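PDB 3E10: putative NADH Oxidase from Clostridium acetobutylicum, which binds flavin mononucleotide and probably acts as an oxidoreductase of the nitroreductase family. Local coordinates for residues K56-S61 and S66-P71; E22-L27 and A70-V75. All coordinates share one frame; numbering follows the deposited sequence. Where two conformers were deposited one is given.

Overall arrangement
Contacts 1 and 2 both rest on strand 72-79, an inner strand of the antiparallel sheet, and their centres lie about 14 Å apart. Along the chain, 22-27 comes first, on helix 21-32; then 56-61, which begins within helix 51-57; then the loop 66-71, which leads into the strand, so that A70 and P71 belong to both contacts. The two pack against opposite faces of the sheet. L72 and I74 turn to helix 21-32, whereas A73 and V75 turn the other way: the side chains of L57 and L67 touch A73, and L57 also touches V75. This alternation gives the flavin-binding domain a hydrophobic layer on either side of one strand.

Contact 1 (K56-S61 and S66-P71); sequences KLSNFS and SLKTAP
S58 and L67 bring the two segments closest, their CA atoms 5.3 Å apart. Residues 56-57 belong to helix 51-57, and 58-60 keep helical backbone angles, with the N of F60 bonded to the O of L57 at 3.0 Å. Residues 66-68 are likewise helical in backbone angles, and the O atoms of S66 and L67 accept weak bonds from the N atoms of T69 and A70. L67 carries the apolar part. Its CD1 lies over the backbone between L57 and S58, 3.7 Å from S58 N, and meets L57 CG at 3.9 Å. The same methyl comes to the edge of the F60 ring, near its plane, 4.3 Å from CE2. Nearer the backbone, the CB atoms of S58 and L67 touch at 3.8 Å. In the nitroreductase fold seen here, this connection joins helix 51-57 to strand 72-79; F60 lies about 6 Å from the bound flavin, side chain to ligand, and packs on L114 of strand 110-115. At the exposed margin, K68 runs extended beside S58 and bends only at its last torsion (chi4 -52°), which turns NZ back to donate to S58 OG at 2.9 Å. That hydroxyl is also hydrogen-bonded to the O of D55, within the helix. R51 ties the loop to the same helix through hydrogen bonds from NH1 to the carbonyl oxygens of L67 and A70.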
# COMPACT_ATOMS: atom_id res chain seq x y z
N LYS B 56 7.37 20.69 15.33
CA LYS B 56 6.59 20.22 16.46
C LYS B 56 6.11 18.79 16.22
O LYS B 56 6.12 17.95 17.11
CB LYS B 56 5.38 21.14 16.68
CG LYS B 56 4.42 20.70 17.80
CD LYS B 56 3.21 21.61 17.89
CE LYS B 56 2.20 21.10 18.91
NZ LYS B 56 1.21 22.16 19.25
N LEU B 57 5.68 18.55 14.99
CA LEU B 57 5.13 17.26 14.61
C LEU B 57 6.17 16.14 14.71
O LEU B 57 5.81 14.98 15.00
CB LEU B 57 4.54 17.38 13.20
CG LEU B 57 3.85 16.15 12.60
CD1 LEU B 57 2.61 15.74 13.39
CD2 LEU B 57 3.54 16.43 11.11
N SER B 58 7.46 16.47 14.58
CA SER B 58 8.54 15.48 14.77
C SER B 58 8.50 14.82 16.13
O SER B 58 9.07 13.75 16.30
CB SER B 58 9.92 16.10 14.54
OG SER B 58 10.28 16.96 15.59
N ASN B 59 7.84 15.45 17.09
CA ASN B 59 7.77 14.91 18.44
C ASN B 59 6.78 13.77 18.60
O ASN B 59 6.70 13.15 19.67
CB ASN B 59 7.41 16.01 19.45
CG ASN B 59 8.49 17.09 19.54
OD1 ASN B 59 9.67 16.78 19.59
ND2 ASN B 59 8.08 18.35 19.52
N PHE B 60 6.01 13.47 17.55
CA PHE B 60 4.94 12.46 17.70
C PHE B 60 5.48 11.04 17.89
O PHE B 60 4.79 10.19 18.45
CB PHE B 60 3.93 12.54 16.55
CG PHE B 60 4.20 11.59 15.38
CD1 PHE B 60 3.65 10.30 15.37
CD2 PHE B 60 4.95 12.01 14.28
CE1 PHE B 60 3.88 9.44 14.30
CE2 PHE B 60 5.17 11.18 13.19
CZ PHE B 60 4.62 9.89 13.20
N SER B 61 6.69 10.82 17.42
CA SER B 61 7.32 9.53 17.43
C SER B 61 8.83 9.70 17.60
O SER B 61 9.37 10.71 17.22
CB SER B 61 7.00 8.90 16.07
OG SER B 61 7.89 7.94 15.65
N SER B 66 13.01 12.94 10.48
CA SER B 66 12.99 13.51 9.13
C SER B 66 12.19 14.81 9.05
O SER B 66 12.45 15.65 8.18
CB SER B 66 12.43 12.50 8.14
OG SER B 66 11.12 12.10 8.49
N LEU B 67 11.22 14.96 9.93
CA LEU B 67 10.37 16.14 9.88
C LEU B 67 11.16 17.40 10.25
O LEU B 67 10.75 18.51 9.92
CB LEU B 67 9.17 15.97 10.81
CG LEU B 67 8.12 14.98 10.29
CD1 LEU B 67 7.18 14.55 11.40
CD2 LEU B 67 7.37 15.65 9.12
N LYS B 68 12.29 17.25 10.91
CA LYS B 68 13.05 18.42 11.32
C LYS B 68 13.65 19.20 10.16
O LYS B 68 13.96 20.39 10.30
CB LYS B 68 14.14 18.05 12.32
CG LYS B 68 13.58 17.47 13.61
CD LYS B 68 14.66 17.19 14.62
CE LYS B 68 14.10 16.62 15.90
NZ LYS B 68 12.99 17.45 16.48
N THR B 69 13.81 18.55 9.01
CA THR B 69 14.25 19.25 7.79
C THR B 69 13.21 19.30 6.68
O THR B 69 13.42 19.96 5.66
CB THR B 69 15.57 18.69 7.24
OG1 THR B 69 15.38 17.34 6.83
CG2 THR B 69 16.74 18.77 8.29
N ALA B 70 12.08 18.63 6.85
CA ALA B 70 11.10 18.51 5.78
C ALA B 70 10.38 19.83 5.55
O ALA B 70 9.89 20.44 6.51
CB ALA B 70 10.06 17.42 6.13
N PRO B 71 10.30 20.29 4.29
CA PRO B 71 9.45 21.42 4.00
C PRO B 71 7.96 21.12 3.82
O PRO B 71 7.16 22.05 3.65
CB PRO B 71 9.98 21.89 2.64
CG PRO B 71 10.41 20.59 1.98
CD PRO B 71 11.06 19.87 3.10

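Contact 2 (E22-L27 and A70-V75); sequences EKIEKL and APLAIV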
# COMPACT_ATOMS: atom_id res chain seq x y z
N GLU B 22 1.99 22.60 -7.23
CA GLU B 22 1.49 21.63 -8.19
C GLU B 22 1.88 20.20 -7.83
O GLU B 22 1.13 19.27 -8.07
CB GLU B 22 1.93 21.96 -9.61
CG GLU B 22 3.37 21.88 -9.88
N LYS B 23 3.06 20.03 -7.23
CA LYS B 23 3.51 18.72 -6.81
C LYS B 23 2.75 18.25 -5.58
O LYS B 23 2.40 17.08 -5.48
CB LYS B 23 5.02 18.73 -6.54
CG LYS B 23 5.84 18.83 -7.83
CD LYS B 23 7.33 18.58 -7.64
CE LYS B 23 8.08 18.70 -8.97
NZ LYS B 23 9.52 18.32 -8.84
N ILE B 24 2.46 19.18 -4.67
CA ILE B 24 1.65 18.83 -3.50
C ILE B 24 0.32 18.25 -3.98
O ILE B 24 -0.13 17.22 -3.49
CB ILE B 24 1.41 20.01 -2.55
CG1 ILE B 24 2.75 20.56 -2.06
CG2 ILE B 24 0.55 19.56 -1.36
CD1 ILE B 24 2.65 21.77 -1.13
N GLU B 25 -0.32 18.94 -4.92
CA GLU B 25 -1.61 18.47 -5.42
C GLU B 25 -1.51 17.08 -6.05
O GLU B 25 -2.38 16.23 -5.85
CB GLU B 25 -2.20 19.46 -6.43
CG GLU B 25 -3.61 19.05 -6.87
CD GLU B 25 -4.32 20.07 -7.71
OE1 GLU B 25 -4.45 21.23 -7.27
OE2 GLU B 25 -4.75 19.68 -8.80
N LYS B 26 -0.47 16.87 -6.84
CA LYS B 26 -0.26 15.57 -7.46
C LYS B 26 -0.08 14.45 -6.43
O LYS B 26 -0.55 13.34 -6.64
CB LYS B 26 0.94 15.63 -8.41
CG LYS B 26 0.64 16.48 -9.65
CD LYS B 26 1.86 16.98 -10.35
CE LYS B 26 1.46 17.61 -11.66
NZ LYS B 26 0.95 16.57 -12.61
N LEU B 27 0.63 14.73 -5.33
CA LEU B 27 0.76 13.71 -4.28
C LEU B 27 -0.60 13.30 -3.71
O LEU B 27 -0.86 12.12 -3.46
CB LEU B 27 1.66 14.22 -3.16
CG LEU B 27 3.14 14.47 -3.51
CD1 LEU B 27 3.86 15.18 -2.34
CD2 LEU B 27 3.85 13.22 -3.96
N ALA B 70 12.08 18.63 6.85
CA ALA B 70 11.10 18.51 5.78
C ALA B 70 10.38 19.83 5.55
O ALA B 70 9.89 20.44 6.51
CB ALA B 70 10.06 17.42 6.13
N PRO B 71 10.30 20.29 4.29
CA PRO B 71 9.45 21.42 4.00
C PRO B 71 7.96 21.12 3.82
O PRO B 71 7.16 22.05 3.65
CB PRO B 71 9.98 21.89 2.64
CG PRO B 71 10.41 20.59 1.98
CD PRO B 71 11.06 19.87 3.10
N LEU B 72 7.62 19.83 3.82
CA LEU B 72 6.24 19.41 3.65
C LEU B 72 6.01 18.18 4.51
O LEU B 72 6.86 17.28 4.56
CB LEU B 72 5.98 19.01 2.19
CG LEU B 72 4.59 18.48 1.81
CD1 LEU B 72 3.52 19.53 2.02
CD2 LEU B 72 4.60 18.03 0.35
N ALA B 73 4.87 18.16 5.17
CA ALA B 73 4.39 16.93 5.83
C ALA B 73 2.95 16.69 5.45
O ALA B 73 2.16 17.65 5.34
CB ALA B 73 4.51 17.05 7.37
N ILE B 74 2.59 15.42 5.25
CA ILE B 74 1.20 15.05 4.98
C ILE B 74 0.79 14.04 6.05
O ILE B 74 1.38 12.95 6.14
CB ILE B 74 1.00 14.46 3.56
CG1 ILE B 74 1.59 15.41 2.50
CG2 ILE B 74 -0.52 14.18 3.31
CD1 ILE B 74 1.61 14.83 1.04
N VAL B 75 -0.19 14.42 6.87
CA VAL B 75 -0.75 13.50 7.86
C VAL B 75 -1.92 12.75 7.22
O VAL B 75 -2.85 13.37 6.74
CB VAL B 75 -1.20 14.24 9.14
CG1 VAL B 75 -1.66 13.25 10.25
CG2 VAL B 75 -0.09 15.16 9.68
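L72 meets both I24 and L27 across this contact, its CD2 methyl touching both and its CD1 methyl I24. CD2 lies 4.0 Å from I24 CG1 and also 4.0 Å from L27 CD1, while CD1 meets the end methyl of I24, CD1, at 4.0 Å. L27 and L72 come tip to tip; I24 instead crosses L72 at a slant. The L27 methyl that touches L72 reaches I74 as well, CD1 to CD1 at 4.1 Å, so it bridges two residues of the strand. With CG opposite the backbone nitrogen (chi1 178°), L72 extends its branch toward the helix. On the helical side, I24 and L27 are three residues apart and share one face; on the strand, L72 and I74 alternate with A73 and V75, which point to the other face of the sheet. The backbones keep their distance: the nearest CA atoms, of I24 and L72, are 8.5 Å apart, and the short axes pass at 11.1 Å, running nearly parallel at 23°. All four side chains are buried, and the contact between them is wholly apolar. Backbone hydrogen bonds hold the strand in place, pairing L72 with V144 and I74 with I142 on one flank, and A73 with L48 and V75 with I46 on the other. V47 of strand 43-48 packs on I24 and L72, V144 of strand 136-145 on L27 and L72, and A104 of helix 89-106 on L27.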